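Side-chain contacts in probable tRNA pseudouridine synthase D (PDB 1Z2Z), which probably isomerises the uridine at position 13 of transfer RNAs to pseudouridine: residues T182-K187 with I202-P207; K196-Y201 with R241-H246; K231-P234 with H239-A242. All blocks are in the same frame, centred on the assembly; numbering follows the deposited sequence.

Contact 1 (T182-K187 with I202-P207); sequences THLVGK and IAEPFP
Thr182 O accepts two backbone N-H groups, at 2.6 Å from Val185 N and 2.8 Å from Gly186 N, and so secures the helix turn that aims Leu184 at Glu204 and Phe206. With its CG anti to the carbonyl carbon (chi1 -61°), Leu184 lays that branch point over one face of the His183 ring, toward its rim, and sends CD1 outward across the contact. There CD1 reaches the edge of the Phe206 ring, near its plane, with Leu184 CD1 4.2 Å from Phe206 CZ; the two side chains come from opposite directions. The same methyl lies 4.3 Å from Glu204 OE2, a loose approach that is not a polar bond. Ala203 is the first residue beyond helix 194-202, and Glu204, next in the chain, has positive phi (65°); its carbonyl is held by Arg179, while its carboxylate has a long, weak ion pair with Lys221. This is plain packing near the surface of the TRUD region, away from the predicted nucleophile. It bridges helix 182-191 and the loop that leads from helix 194-202 to helix 213-223. Leu184 also packs on Leu200 of helix 194-202, and Phe206 leans on the loop residues Arg179 to Val181.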
loop_
_atom_site.group_PDB
_atom_site.type_symbol
_atom_site.label_atom_id
_atom_site.label_comp_id
_atom_site.label_asym_id
_atom_site.label_seq_id
_atom_site.Cartn_x
_atom_site.Cartn_y
_atom_site.Cartn_z
ATOM N N THR A 182 -6.639 3.861 -10.916
ATOM C CA THR A 182 -6.332 5.212 -10.486
ATOM C C THR A 182 -5.299 5.858 -11.409
ATOM O O THR A 182 -5.625 6.796 -12.139
ATOM C CB THR A 182 -5.849 5.213 -9.034
ATOM O OG1 THR A 182 -4.712 4.351 -8.896
ATOM C CG2 THR A 182 -6.962 4.710 -8.133
ATOM N N HIS A 183 -4.077 5.330 -11.400
ATOM C CA HIS A 183 -2.992 5.835 -12.239
ATOM C C HIS A 183 -3.409 5.966 -13.693
ATOM O O HIS A 183 -2.937 6.848 -14.410
ATOM C CB HIS A 183 -1.763 4.918 -12.138
ATOM C CG HIS A 183 -1.960 3.550 -12.727
ATOM N ND1 HIS A 183 -1.485 3.202 -13.973
ATOM C CD2 HIS A 183 -2.524 2.432 -12.215
ATOM C CE1 HIS A 183 -1.742 1.925 -14.200
ATOM N NE2 HIS A 183 -2.372 1.435 -13.149
ATOM N N LEU A 184 -4.295 5.086 -14.130
ATOM C CA LEU A 184 -4.764 5.126 -15.506
ATOM C C LEU A 184 -5.665 6.331 -15.717
ATOM O O LEU A 184 -5.751 6.863 -16.819
ATOM C CB LEU A 184 -5.531 3.844 -15.836
ATOM C CG LEU A 184 -4.727 2.541 -15.735
ATOM C CD1 LEU A 184 -5.672 1.357 -15.864
ATOM C CD2 LEU A 184 -3.659 2.507 -16.819
ATOM N N VAL A 185 -6.331 6.762 -14.654
ATOM C CA VAL A 185 -7.228 7.902 -14.738
ATOM C C VAL A 185 -6.452 9.202 -14.551
ATOM O O VAL A 185 -6.706 10.195 -15.235
ATOM C CB VAL A 185 -8.337 7.794 -13.674
ATOM C CG1 VAL A 185 -9.266 8.992 -13.748
ATOM C CG2 VAL A 185 -9.117 6.509 -13.886
ATOM N N GLY A 186 -5.498 9.179 -13.625
ATOM C CA GLY A 186 -4.691 10.353 -13.360
ATOM C C GLY A 186 -3.841 10.730 -14.558
ATOM O O GLY A 186 -3.423 11.879 -14.706
ATOM N N LYS A 187 -3.585 9.758 -15.423
ATOM C CA LYS A 187 -2.772 10.009 -16.601
ATOM C C LYS A 187 -3.572 10.726 -17.682
ATOM O O LYS A 187 -3.034 11.568 -18.398
ATOM C CB LYS A 187 -2.213 8.695 -17.153
ATOM C CG LYS A 187 -1.248 8.880 -18.313
ATOM C CD LYS A 187 -0.832 7.551 -18.922
ATOM C CE LYS A 187 0.016 7.763 -20.172
ATOM N NZ LYS A 187 0.250 6.487 -20.905
ATOM N N ILE A 202 -15.686 4.907 -14.860
ATOM C CA ILE A 202 -17.080 4.518 -14.976
ATOM C C ILE A 202 -17.180 3.086 -15.507
ATOM O O ILE A 202 -17.875 2.250 -14.926
ATOM C CB ILE A 202 -17.822 5.469 -15.921
ATOM C CG1 ILE A 202 -17.777 6.889 -15.342
ATOM C CG2 ILE A 202 -19.242 4.972 -16.139
ATOM C CD1 ILE A 202 -18.196 7.982 -16.307
ATOM N N ALA A 203 -16.471 2.822 -16.606
ATOM C CA ALA A 203 -16.438 1.511 -17.253
ATOM C C ALA A 203 -15.070 0.850 -17.052
ATOM O O ALA A 203 -14.498 0.924 -15.968
ATOM C CB ALA A 203 -16.738 1.662 -18.740
ATOM N N GLU A 204 -14.548 0.201 -18.090
ATOM C CA GLU A 204 -13.243 -0.463 -18.008
ATOM C C GLU A 204 -13.228 -1.633 -17.034
ATOM O O GLU A 204 -12.835 -1.486 -15.877
ATOM C CB GLU A 204 -12.154 0.520 -17.585
ATOM C CG GLU A 204 -10.782 -0.134 -17.493
ATOM C CD GLU A 204 -9.985 -0.014 -18.780
ATOM O OE1 GLU A 204 -10.582 -0.105 -19.877
ATOM O OE2 GLU A 204 -8.754 0.163 -18.681
ATOM N N PRO A 205 -13.622 -2.822 -17.505
ATOM C CA PRO A 205 -13.670 -4.044 -16.699
ATOM C C PRO A 205 -12.309 -4.693 -16.465
ATOM O O PRO A 205 -11.401 -4.556 -17.279
ATOM C CB PRO A 205 -14.583 -4.935 -17.516
ATOM C CG PRO A 205 -14.163 -4.597 -18.916
ATOM C CD PRO A 205 -14.104 -3.086 -18.874
ATOM N N PHE A 206 -12.175 -5.402 -15.347
ATOM C CA PHE A 206 -10.933 -6.092 -15.024
ATOM C C PHE A 206 -11.176 -7.574 -14.742
ATOM O O PHE A 206 -12.235 -7.954 -14.239
ATOM C CB PHE A 206 -10.240 -5.443 -13.820
ATOM C CG PHE A 206 -9.339 -4.289 -14.182
ATOM C CD1 PHE A 206 -8.222 -4.002 -13.406
ATOM C CD2 PHE A 206 -9.608 -3.488 -15.295
ATOM C CE1 PHE A 206 -7.383 -2.944 -13.729
ATOM C CE2 PHE A 206 -8.775 -2.424 -15.628
ATOM C CZ PHE A 206 -7.659 -2.152 -14.843
ATOM N N PRO A 207 -10.185 -8.431 -15.052
ATOM C CA PRO A 207 -10.287 -9.877 -14.840
ATOM C C PRO A 207 -10.464 -10.296 -13.389
ATOM O O PRO A 207 -10.587 -11.481 -13.097
ATOM C CB PRO A 207 -8.985 -10.399 -15.440
ATOM C CG PRO A 207 -8.027 -9.306 -15.129
ATOM C CD PRO A 207 -8.824 -8.071 -15.497
#

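Contact 2 (K196-Y201 with R241-H246); sequences KAALLY and RAMMNH
Met243, modelled as selenomethionine, takes part in both residue contacts here, meeting Tyr201 with its selenium and Ala198 with its terminal methyl. The close part is at the tyrosine: Met243 SE lies 3.6 Å from Tyr201 CD2 and 4.0 Å from Tyr201 CE2, set obliquely to the ring, near its CD2-CE2 bond. Measured to the ring centroid, Met243 SE stands 4.7 Å from that of Tyr201, 64° off the ring normal, an oblique Met-aromatic contact. The two side chains cross at about a right angle. Tyr201 reaches over because its CG is anti to the backbone N (chi1 -171°), which brings the ring nearer to the partner helix than its CB would suggest. Met243 runs extended as far as its selenium and then bends, chi3 being 59°, so that CE turns from the ring toward Ala198. That is the looser end: Ala198 CB and Met243 CE are 4.3 Å apart, a plain apolar touch between two methyl groups. No hydrogen bond joins the two helical segments here, and dispersion with some selenium-ring attraction is the probable source of cohesion. All three residues are buried. The Tyr201 ring has a further aromatic partner, Phe269, in an edge-to-face stack, and Arg179 hydrogen-bonds to Tyr201 O. This is interhelical packing inside the TRUD region, remote from the predicted nucleophile. The contact joins helix 194-202 to helix 238-249; the nearest CA atoms of segments 196-201 and 241-246, those of Ala198 and Met243, are 8.3 Å apart. Helix 182-191 packs against the first of these helices through Val185 on Ala197, helix 226-232 meets the second where Phe226 touches Met244, and the loop residues Ser257 and Val260 lie against Met243.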
loop_
_atom_site.group_PDB
_atom_site.type_symbol
_atom_site.label_atom_id
_atom_site.label_comp_id
_atom_site.label_asym_id
_atom_site.label_seq_id
_atom_site.Cartn_x
_atom_site.Cartn_y
_atom_site.Cartn_z
ATOM N N LYS A 196 -11.649 10.015 -21.479
ATOM C CA LYS A 196 -11.045 8.738 -21.133
ATOM C C LYS A 196 -10.908 8.564 -19.623
ATOM O O LYS A 196 -11.178 7.487 -19.094
ATOM C CB LYS A 196 -9.671 8.602 -21.806
ATOM C CG LYS A 196 -9.720 8.684 -23.336
ATOM C CD LYS A 196 -10.633 7.605 -23.923
ATOM C CE LYS A 196 -10.817 7.757 -25.427
ATOM N NZ LYS A 196 -11.732 6.717 -25.982
ATOM N N ALA A 197 -10.495 9.621 -18.931
ATOM C CA ALA A 197 -10.330 9.564 -17.480
ATOM C C ALA A 197 -11.645 9.212 -16.791
ATOM O O ALA A 197 -11.657 8.516 -15.773
ATOM C CB ALA A 197 -9.811 10.898 -16.954
ATOM N N ALA A 198 -12.752 9.696 -17.346
ATOM C CA ALA A 198 -14.060 9.420 -16.775
ATOM C C ALA A 198 -14.519 8.022 -17.151
ATOM O O ALA A 198 -15.073 7.301 -16.324
ATOM C CB ALA A 198 -15.067 10.446 -17.255
ATOM N N LEU A 199 -14.288 7.637 -18.400
ATOM C CA LEU A 199 -14.688 6.315 -18.864
ATOM C C LEU A 199 -13.883 5.200 -18.206
ATOM O O LEU A 199 -14.425 4.145 -17.889
ATOM C CB LEU A 199 -14.548 6.225 -20.385
ATOM C CG LEU A 199 -15.835 6.320 -21.214
ATOM C CD1 LEU A 199 -16.641 7.560 -20.832
ATOM C CD2 LEU A 199 -15.461 6.349 -22.688
ATOM N N LEU A 200 -12.591 5.434 -17.999
ATOM C CA LEU A 200 -11.732 4.438 -17.372
ATOM C C LEU A 200 -12.200 4.087 -15.964
ATOM O O LEU A 200 -11.889 3.012 -15.455
ATOM C CB LEU A 200 -10.289 4.946 -17.308
ATOM C CG LEU A 200 -9.489 5.035 -18.610
ATOM C CD1 LEU A 200 -8.177 5.762 -18.358
ATOM C CD2 LEU A 200 -9.234 3.639 -19.151
ATOM N N TYR A 201 -12.940 4.997 -15.335
ATOM C CA TYR A 201 -13.435 4.786 -13.975
ATOM C C TYR A 201 -14.879 4.298 -14.004
ATOM O O TYR A 201 -15.258 3.392 -13.265
ATOM C CB TYR A 201 -13.345 6.093 -13.173
ATOM C CG TYR A 201 -13.629 5.936 -11.694
ATOM C CD1 TYR A 201 -12.648 5.472 -10.820
ATOM C CD2 TYR A 201 -14.895 6.201 -11.179
ATOM C CE1 TYR A 201 -12.923 5.271 -9.468
ATOM C CE2 TYR A 201 -15.179 5.999 -9.831
ATOM C CZ TYR A 201 -14.191 5.530 -8.982
ATOM O OH TYR A 201 -14.485 5.291 -7.661
ATOM N N ARG A 241 -21.983 5.081 -10.202
ATOM C CA ARG A 241 -23.374 5.446 -10.456
ATOM C C ARG A 241 -23.552 6.967 -10.401
ATOM O O ARG A 241 -24.126 7.572 -11.307
ATOM C CB ARG A 241 -24.317 4.757 -9.439
ATOM C CG ARG A 241 -24.513 3.235 -9.643
ATOM C CD ARG A 241 -25.400 2.596 -8.556
ATOM N NE ARG A 241 -26.712 3.242 -8.429
ATOM C CZ ARG A 241 -27.260 3.628 -7.272
ATOM N NH1 ARG A 241 -28.457 4.210 -7.258
ATOM N NH2 ARG A 241 -26.613 3.448 -6.124
ATOM N N ALA A 242 -23.039 7.579 -9.343
ATOM C CA ALA A 242 -23.165 9.018 -9.172
ATOM C C ALA A 242 -22.682 9.776 -10.403
ATOM O O ALA A 242 -23.279 10.783 -10.800
ATOM C CB ALA A 242 -22.388 9.467 -7.938
HETATM N N MSE A 243 -21.608 9.279 -11.011
HETATM C CA MSE A 243 -21.020 9.917 -12.192
HETATM C C MSE A 243 -21.836 9.764 -13.465
HETATM O O MSE A 243 -21.883 10.667 -14.304
HETATM C CB MSE A 243 -19.620 9.370 -12.438
HETATM C CG MSE A 243 -18.685 9.630 -11.305
HETATM SE SE MSE A 243 -16.901 9.102 -11.714
HETATM C CE MSE A 243 -16.589 10.226 -13.267
HETATM N N MSE A 244 -22.466 8.610 -13.620
HETATM C CA MSE A 244 -23.263 8.373 -14.801
HETATM C C MSE A 244 -24.496 9.258 -14.768
HETATM O O MSE A 244 -24.949 9.731 -15.808
HETATM C CB MSE A 244 -23.642 6.900 -14.881
HETATM C CG MSE A 244 -22.421 5.994 -14.925
HETATM SE SE MSE A 244 -22.843 4.135 -15.208
HETATM C CE MSE A 244 -22.547 4.064 -17.115
ATOM N N ASN A 245 -25.034 9.497 -13.575
ATOM C CA ASN A 245 -26.207 10.356 -13.461
ATOM C C ASN A 245 -25.899 11.765 -13.961
ATOM O O ASN A 245 -26.691 12.350 -14.697
ATOM C CB ASN A 245 -26.698 10.424 -12.012
ATOM C CG ASN A 245 -27.432 9.172 -11.589
ATOM O OD1 ASN A 245 -28.356 8.722 -12.270
ATOM N ND2 ASN A 245 -27.034 8.605 -10.454
ATOM N N HIS A 246 -24.746 12.296 -13.554
ATOM C CA HIS A 246 -24.300 13.637 -13.944
ATOM C C HIS A 246 -24.127 13.720 -15.445
ATOM O O HIS A 246 -24.093 14.808 -16.019
ATOM C CB HIS A 246 -22.959 13.971 -13.291
ATOM C CG HIS A 246 -22.459 15.346 -13.609
ATOM N ND1 HIS A 246 -22.928 16.472 -12.969
ATOM C CD2 HIS A 246 -21.553 15.779 -14.519
ATOM C CE1 HIS A 246 -22.332 17.541 -13.468
ATOM N NE2 HIS A 246 -21.494 17.147 -14.410
#

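Contact 3 (K231-P234 with H239-A242); sequences KTYP and HERA
The Tyr233 ring and the Glu240 carboxylate stand almost perpendicular, their planes 80° apart, and the ring is met by the aliphatic base of the glutamate and not by its charged end. Glu240 CB approaches the ring obliquely, 4.0 Å from both Tyr233 CD2 and Tyr233 CE2. The ring belongs to the first residue beyond helix 226-232, and its side chain crosses that of Glu240 at about a right angle. The tyrosine also touches Ala216, Arg217 and Val220 of helix 213-223, which makes it a buried wedge between helices. Arg241, one residue further along helix 238-249, packs with its methylenes instead: Arg241 CG is 4.2 Å from Tyr233 CB. Farther out, Arg241 CD lies 4.0 Å from Tyr233 O and 3.9 Å from Pro234 O. A bend at chi3 (55°) turns the remainder of the arginine away from the extended line of its first carbons. Arg241 also touches Leu235 in the short connection between the two helices. No hydrogen bond or salt bridge passes between segments 231-234 and 239-242; the polar ends of Tyr233 and Glu240 have partners elsewhere. The Tyr233 hydroxyl bonds to Ile202 O at the end of helix 194-202. Glu240 OE2 forms a salt bridge with Arg217 and has a long, weak ion pair with Arg179, and the chain, bent at chi2 (85°), carries the acid there. The nearby arginines would probably keep this buried carboxylate ionised. Tyr233 and Glu240 thus each play two parts: their carbon atoms hold the junction between helix 226-232 and helix 238-249 together by van der Waals packing, while hydroxyl and carboxylate tie it to the two helices earlier in the chain.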
loop_
_atom_site.group_PDB
_atom_site.type_symbol
_atom_site.label_atom_id
_atom_site.label_comp_id
_atom_site.label_asym_id
_atom_site.label_seq_id
_atom_site.Cartn_x
_atom_site.Cartn_y
_atom_site.Cartn_z
ATOM N N LYS A 231 -28.770 1.154 -14.634
ATOM C CA LYS A 231 -29.790 0.117 -14.505
ATOM C C LYS A 231 -29.157 -1.254 -14.261
ATOM O O LYS A 231 -29.789 -2.134 -13.680
ATOM C CB LYS A 231 -30.652 0.067 -15.777
ATOM C CG LYS A 231 -31.750 -1.002 -15.783
ATOM C CD LYS A 231 -32.985 -0.579 -14.990
ATOM C CE LYS A 231 -34.003 -1.714 -14.884
ATOM N NZ LYS A 231 -33.485 -2.850 -14.061
ATOM N N THR A 232 -27.909 -1.421 -14.701
ATOM C CA THR A 232 -27.183 -2.687 -14.554
ATOM C C THR A 232 -26.154 -2.681 -13.404
ATOM O O THR A 232 -25.994 -3.678 -12.696
ATOM C CB THR A 232 -26.478 -3.080 -15.915
ATOM O OG1 THR A 232 -25.854 -4.366 -15.794
ATOM C CG2 THR A 232 -25.421 -2.047 -16.313
ATOM N N TYR A 233 -25.477 -1.552 -13.211
ATOM C CA TYR A 233 -24.471 -1.428 -12.162
ATOM C C TYR A 233 -25.026 -1.648 -10.755
ATOM O O TYR A 233 -25.969 -0.970 -10.325
ATOM C CB TYR A 233 -23.794 -0.055 -12.223
ATOM C CG TYR A 233 -22.694 0.102 -13.262
ATOM C CD1 TYR A 233 -22.929 -0.160 -14.615
ATOM C CD2 TYR A 233 -21.436 0.587 -12.896
ATOM C CE1 TYR A 233 -21.941 0.070 -15.578
ATOM C CE2 TYR A 233 -20.440 0.823 -13.846
ATOM C CZ TYR A 233 -20.699 0.567 -15.185
ATOM O OH TYR A 233 -19.738 0.844 -16.130
ATOM N N PRO A 234 -24.437 -2.604 -10.015
ATOM C CA PRO A 234 -24.901 -2.884 -8.657
ATOM C C PRO A 234 -24.688 -1.669 -7.762
ATOM O O PRO A 234 -23.718 -0.921 -7.928
ATOM C CB PRO A 234 -24.058 -4.089 -8.249
ATOM C CG PRO A 234 -22.777 -3.855 -8.976
ATOM C CD PRO A 234 -23.246 -3.410 -10.341
ATOM N N HIS A 239 -19.911 5.448 -6.425
ATOM C CA HIS A 239 -19.141 6.439 -7.170
ATOM C C HIS A 239 -19.378 6.376 -8.680
ATOM O O HIS A 239 -19.550 7.406 -9.333
ATOM C CB HIS A 239 -17.639 6.284 -6.892
ATOM C CG HIS A 239 -17.261 6.432 -5.449
ATOM N ND1 HIS A 239 -17.825 7.381 -4.621
ATOM C CD2 HIS A 239 -16.350 5.773 -4.693
ATOM C CE1 HIS A 239 -17.278 7.299 -3.422
ATOM N NE2 HIS A 239 -16.379 6.330 -3.438
ATOM N N GLU A 240 -19.380 5.174 -9.242
ATOM C CA GLU A 240 -19.607 5.034 -10.674
ATOM C C GLU A 240 -21.018 5.475 -11.025
ATOM O O GLU A 240 -21.234 6.159 -12.023
ATOM C CB GLU A 240 -19.399 3.584 -11.130
ATOM C CG GLU A 240 -17.938 3.163 -11.273
ATOM C CD GLU A 240 -17.310 2.703 -9.968
ATOM O OE1 GLU A 240 -17.394 3.435 -8.958
ATOM O OE2 GLU A 240 -16.717 1.604 -9.957
ATOM N N ARG A 241 -21.983 5.081 -10.202
ATOM C CA ARG A 241 -23.374 5.446 -10.456
ATOM C C ARG A 241 -23.552 6.967 -10.401
ATOM O O ARG A 241 -24.126 7.572 -11.307
ATOM C CB ARG A 241 -24.317 4.757 -9.439
ATOM C CG ARG A 241 -24.513 3.235 -9.643
ATOM C CD ARG A 241 -25.400 2.596 -8.556
ATOM N NE ARG A 241 -26.712 3.242 -8.429
ATOM C CZ ARG A 241 -27.260 3.628 -7.272
ATOM N NH1 ARG A 241 -28.457 4.210 -7.258
ATOM N NH2 ARG A 241 -26.613 3.448 -6.124
ATOM N N ALA A 242 -23.039 7.579 -9.343
ATOM C CA ALA A 242 -23.165 9.018 -9.172
ATOM C C ALA A 242 -22.682 9.776 -10.403
ATOM O O ALA A 242 -23.279 10.783 -10.800
ATOM C CB ALA A 242 -22.388 9.467 -7.938
#

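Overall arrangement
Contact 2 is buried and apolar, contact 3 is half buried with charged residues offering their carbon atoms, and contact 1 is a small touch near the surface, a leucine methyl near a ring edge and a carboxylate. Helix 238-249 serves contacts 2 and 3, whose segments overlap at Arg241 and Ala242, and their centres lie 9 Å apart. Helix 194-202 enters contact 2 through its body and contact 1 through its last residue, Ile202, whose side chain packs on Met244 and which also links contact 1 to contact 3. The three contacts therefore form one continuous helical region on the same side of the chain's centre, away from the predicted nucleophile, Asp86.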